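Imidazolonepropionase (Unidentified, PDB 2Q09) catalyses the metal-dependent hydrolysis of imidazolone-5-propanoate to N-formimidoyl-L-glutamate, the third step of histidine degradation. Local coordinates at residues L155-A158 / R159-E163; E192-C195 / Q196-P200. All coordinates share one frame; numbering follows the deposited sequence.

Contact 1. Residues L155-A158 / R159-E163; sequences LRVA and RRLGE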
loop_
_atom_site.group_PDB
_atom_site.type_symbol
_atom_site.label_atom_id
_atom_site.label_comp_id
_atom_site.label_asym_id
_atom_site.label_seq_id
_atom_site.Cartn_x
_atom_site.Cartn_y
_atom_site.Cartn_z
ATOM N N LEU A 155 2.442 -15.281 -1.442
ATOM C CA LEU A 155 1.040 -14.940 -1.226
ATOM C C LEU A 155 0.493 -15.684 -0.015
ATOM O O LEU A 155 -0.326 -15.146 0.728
ATOM C CB LEU A 155 0.207 -15.266 -2.470
ATOM C CG LEU A 155 0.640 -14.573 -3.767
ATOM C CD1 LEU A 155 -0.292 -14.993 -4.893
ATOM C CD2 LEU A 155 0.602 -13.048 -3.590
ATOM N N ARG A 156 0.937 -16.924 0.184
ATOM C CA ARG A 156 0.474 -17.685 1.337
ATOM C C ARG A 156 0.995 -17.061 2.626
ATOM O O ARG A 156 0.289 -17.020 3.624
ATOM C CB ARG A 156 0.918 -19.151 1.241
ATOM C CG ARG A 156 0.086 -19.967 0.248
ATOM C CD ARG A 156 0.262 -21.469 0.470
ATOM N NE ARG A 156 1.598 -21.928 0.109
ATOM C CZ ARG A 156 1.981 -22.223 -1.125
ATOM N NH1 ARG A 156 1.132 -22.117 -2.136
ATOM N NH2 ARG A 156 3.222 -22.621 -1.345
ATOM N N VAL A 157 2.240 -16.593 2.615
ATOM C CA VAL A 157 2.798 -15.961 3.805
ATOM C C VAL A 157 1.984 -14.700 4.109
ATOM O O VAL A 157 1.717 -14.392 5.271
ATOM C CB VAL A 157 4.279 -15.561 3.604
ATOM C CG1 VAL A 157 4.747 -14.670 4.764
ATOM C CG2 VAL A 157 5.155 -16.808 3.537
ATOM N N ALA A 158 1.601 -13.976 3.062
ATOM C CA ALA A 158 0.814 -12.759 3.238
ATOM C C ALA A 158 -0.515 -13.094 3.933
ATOM O O ALA A 158 -0.897 -12.434 4.899
ATOM C CB ALA A 158 0.569 -12.092 1.891
ATOM N N ARG A 159 -1.208 -14.118 3.445
ATOM C CA ARG A 159 -2.466 -14.535 4.063
ATOM C C ARG A 159 -2.211 -14.923 5.517
ATOM O O ARG A 159 -3.023 -14.620 6.386
ATOM C CB ARG A 159 -3.070 -15.746 3.339
ATOM C CG ARG A 159 -3.590 -15.482 1.933
ATOM C CD ARG A 159 -4.743 -14.469 1.893
ATOM N NE ARG A 159 -5.312 -14.404 0.546
ATOM C CZ ARG A 159 -5.924 -13.343 0.026
ATOM N NH1 ARG A 159 -6.063 -12.228 0.733
ATOM N NH2 ARG A 159 -6.391 -13.398 -1.217
ATOM N N ARG A 160 -1.101 -15.616 5.773
ATOM C CA ARG A 160 -0.757 -16.034 7.139
ATOM C C ARG A 160 -0.601 -14.838 8.068
ATOM O O ARG A 160 -1.019 -14.872 9.227
ATOM C CB ARG A 160 0.550 -16.835 7.158
ATOM C CG ARG A 160 0.356 -18.328 7.180
ATOM C CD ARG A 160 1.686 -19.070 7.021
ATOM N NE ARG A 160 2.411 -19.261 8.272
ATOM C CZ ARG A 160 3.584 -19.892 8.341
ATOM N NH1 ARG A 160 4.151 -20.378 7.241
ATOM N NH2 ARG A 160 4.185 -20.049 9.512
ATOM N N LEU A 161 0.020 -13.776 7.563
ATOM C CA LEU A 161 0.223 -12.576 8.365
ATOM C C LEU A 161 -1.117 -11.957 8.736
ATOM O O LEU A 161 -1.313 -11.523 9.872
ATOM C CB LEU A 161 1.083 -11.569 7.596
ATOM C CG LEU A 161 2.523 -12.041 7.353
ATOM C CD1 LEU A 161 3.198 -11.166 6.309
ATOM C CD2 LEU A 161 3.288 -12.004 8.677
ATOM N N GLY A 162 -2.038 -11.935 7.776
ATOM C CA GLY A 162 -3.353 -11.368 8.017
ATOM C C GLY A 162 -4.156 -12.178 9.019
ATOM O O GLY A 162 -5.058 -11.660 9.670
ATOM N N GLU A 163 -3.827 -13.456 9.148
ATOM C CA GLU A 163 -4.531 -14.324 10.088
ATOM C C GLU A 163 -3.899 -14.279 11.472
ATOM O O GLU A 163 -4.597 -14.358 12.484
ATOM C CB GLU A 163 -4.526 -15.768 9.583
ATOM C CG GLU A 163 -5.500 -16.032 8.447
ATOM C CD GLU A 163 -6.938 -15.786 8.860
ATOM O OE1 GLU A 163 -7.347 -14.608 8.938
ATOM O OE2 GLU A 163 -7.656 -16.774 9.123
#

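Contact 2. Residues E192-C195 / Q196-P200; sequences ETIC and QEIIP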
loop_
_atom_site.group_PDB
_atom_site.type_symbol
_atom_site.label_atom_id
_atom_site.label_comp_id
_atom_site.label_asym_id
_atom_site.label_seq_id
_atom_site.Cartn_x
_atom_site.Cartn_y
_atom_site.Cartn_z
ATOM N N GLU A 192 4.180 -16.009 -20.793
ATOM C CA GLU A 192 3.204 -17.074 -21.023
ATOM C C GLU A 192 2.957 -17.874 -19.747
ATOM O O GLU A 192 1.829 -18.250 -19.444
ATOM C CB GLU A 192 3.678 -18.026 -22.123
ATOM C CG GLU A 192 3.189 -17.663 -23.520
ATOM C CD GLU A 192 3.493 -18.742 -24.545
ATOM O OE1 GLU A 192 3.047 -18.606 -25.701
ATOM O OE2 GLU A 192 4.182 -19.724 -24.194
ATOM N N THR A 193 4.026 -18.139 -19.007
ATOM C CA THR A 193 3.933 -18.893 -17.763
ATOM C C THR A 193 3.029 -18.192 -16.754
ATOM O O THR A 193 2.189 -18.823 -16.110
ATOM C CB THR A 193 5.322 -19.075 -17.132
ATOM O OG1 THR A 193 6.130 -19.889 -17.988
ATOM C CG2 THR A 193 5.200 -19.737 -15.758
ATOM N N ILE A 194 3.217 -16.882 -16.616
ATOM C CA ILE A 194 2.423 -16.076 -15.695
ATOM C C ILE A 194 0.951 -16.136 -16.081
ATOM O O ILE A 194 0.081 -16.359 -15.241
ATOM C CB ILE A 194 2.870 -14.583 -15.729
ATOM C CG1 ILE A 194 4.326 -14.456 -15.271
ATOM C CG2 ILE A 194 1.972 -13.744 -14.836
ATOM C CD1 ILE A 194 4.878 -13.042 -15.369
ATOM N N CYS A 195 0.686 -15.922 -17.363
ATOM C CA CYS A 195 -0.677 -15.915 -17.872
ATOM C C CYS A 195 -1.370 -17.278 -17.891
ATOM O O CYS A 195 -2.544 -17.390 -17.543
ATOM C CB CYS A 195 -0.695 -15.326 -19.288
ATOM S SG CYS A 195 -0.121 -13.616 -19.400
ATOM N N GLN A 196 -0.646 -18.320 -18.278
ATOM C CA GLN A 196 -1.258 -19.640 -18.379
ATOM C C GLN A 196 -1.123 -20.553 -17.174
ATOM O O GLN A 196 -1.834 -21.558 -17.073
ATOM C CB GLN A 196 -0.703 -20.361 -19.609
ATOM C CG GLN A 196 -1.104 -19.741 -20.927
ATOM C CD GLN A 196 -0.295 -20.278 -22.083
ATOM O OE1 GLN A 196 -0.015 -21.472 -22.158
ATOM N NE2 GLN A 196 0.078 -19.400 -23.000
ATOM N N GLU A 197 -0.234 -20.215 -16.251
ATOM C CA GLU A 197 -0.028 -21.078 -15.100
ATOM C C GLU A 197 -0.108 -20.393 -13.743
ATOM O O GLU A 197 -0.905 -20.783 -12.892
ATOM C CB GLU A 197 1.321 -21.782 -15.250
ATOM C CG GLU A 197 1.381 -22.687 -16.476
ATOM C CD GLU A 197 2.786 -23.138 -16.830
ATOM O OE1 GLU A 197 3.639 -23.234 -15.925
ATOM O OE2 GLU A 197 3.031 -23.411 -18.022
ATOM N N ILE A 198 0.713 -19.369 -13.537
ATOM C CA ILE A 198 0.729 -18.691 -12.251
ATOM C C ILE A 198 -0.575 -17.985 -11.872
ATOM O O ILE A 198 -1.116 -18.220 -10.788
ATOM C CB ILE A 198 1.913 -17.717 -12.173
ATOM C CG1 ILE A 198 3.197 -18.469 -12.569
ATOM C CG2 ILE A 198 2.050 -17.174 -10.748
ATOM C CD1 ILE A 198 4.505 -17.730 -12.285
ATOM N N ILE A 199 -1.084 -17.126 -12.745
ATOM C CA ILE A 199 -2.334 -16.440 -12.436
ATOM C C ILE A 199 -3.452 -17.467 -12.193
ATOM O O ILE A 199 -4.180 -17.380 -11.206
ATOM C CB ILE A 199 -2.704 -15.430 -13.558
ATOM C CG1 ILE A 199 -1.801 -14.195 -13.436
ATOM C CG2 ILE A 199 -4.166 -15.040 -13.468
ATOM C CD1 ILE A 199 -2.076 -13.084 -14.467
ATOM N N PRO A 200 -3.589 -18.468 -13.079
ATOM C CA PRO A 200 -4.645 -19.469 -12.866
ATOM C C PRO A 200 -4.514 -20.214 -11.534
ATOM O O PRO A 200 -5.504 -20.410 -10.825
ATOM C CB PRO A 200 -4.489 -20.396 -14.069
ATOM C CG PRO A 200 -4.091 -19.434 -15.144
ATOM C CD PRO A 200 -3.041 -18.578 -14.444
#

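Contact 1. Residues L155-A158 / R159-E163
Val157 and Leu161, one turn apart on helix 148-164 of the TIM-barrel amidohydrolase fold, lie side by side and point the same way, with Val157 CG1 4.1 Å from Leu161 CD1. Val157 places CG1 opposite the backbone N and beside its own carbonyl carbon (chi1 169°), on the side from which Leu161 CD1 approaches. Leu161 also folds back over the preceding turn, its CG 3.2 Å from Val157 O. That carbonyl accepts the Leu161 amide, one of four consecutive i to i+4 bonds in this regular alpha-helix; the last runs from Gly162 N to Ala158 O at 3.1 Å. Further out, Leu161 packs on Phe120, Ala123 and Leu124 of helix 116-133, whereas Leu155 and Ala158 face Thr171 of strand 168-176, so the helix is wedged between barrel strand and neighbouring helix. The arginines tie its polar flanks down: Arg156 forms a salt bridge with Glu116, and Arg160 one with Asp117 while making a cation-pi contact with Phe120. Arg159 forms a salt bridge with Asp209 and a hydrogen bond to Gly206 O. Its chain bends at chi2 (-62°), and the aliphatic root stays against the turn, with Arg159 CG 3.5 Å from Leu155 O.

Contact 2. Residues E192-C195 / Q196-P200
This is a local contact within one helix, 187-204, where a wide pi-type turn interrupts the alpha-helix on the outside of the TIM barrel, between strands 168-176 and 210-213. The change is read in the bonding. Gln196 N still bonds to Glu192 O four residues back, at 2.7 Å, but Thr193 O is gripped twice, by Glu197 N and by Ile198 N. The Ile198 bond is the straighter (162° at the hydrogen against 136°). Ile199 N then reaches five residues back to Ile194 O, 2.9 Å away and in the carbonyl plane. Pro200 has no amide hydrogen to continue the series, and its ring carbon CD instead lies 3.4 Å from Cys195 O, which accompanies the kink.

The shifted register brings Ile199 across Ile194, with Ile199 CG1 4.0 Å from Ile194 CG2. A chi1 of -62° sets Ile194 CG2 anti to the backbone N and beside the carbonyl carbon, where Ile199 CG1 meets it. Ile199 also packs on Leu173, Ala231, Tyr235 and Leu237, and Ile194 on Ala175 and Ala176. An alanine at Ile199 would remove CG1, CG2 and CD1, probably leaving Ile194 CG2 without this neighbour and opening a gap toward Leu173 and Ala231. Thr193 OG1 is hydrogen-bonded to Ser189 O and Tyr183 OH, while its methyl meets Ile198. On the exposed face Glu192 and Gln196 run alongside each other, and Gln196 NE2 lies 3.6 Å from Glu192 CG.

In the fold
Contact 1 and contact 2 lie on successive outer helices of the amidohydrolase barrel and follow one another along the chain. Strand 135-141 leads into helix 148-164, strand 168-176 into helix 187-204, and strand 210-213 comes next. The centres of the two contacts are about 21 Å apart and their nearest atoms about 7 Å, without touching. Strand 168-176 is their common support: both rest on Leu173. Ile198 of contact 2 also reaches Leu148 and Leu152, earlier on the helix that carries contact 1. The two helices thus form adjacent parts of the barrel's outer layer; the side chain of Leu155 is about 13 Å from the iron, and that of Ile194 about 13 Å from the bound inhibitor.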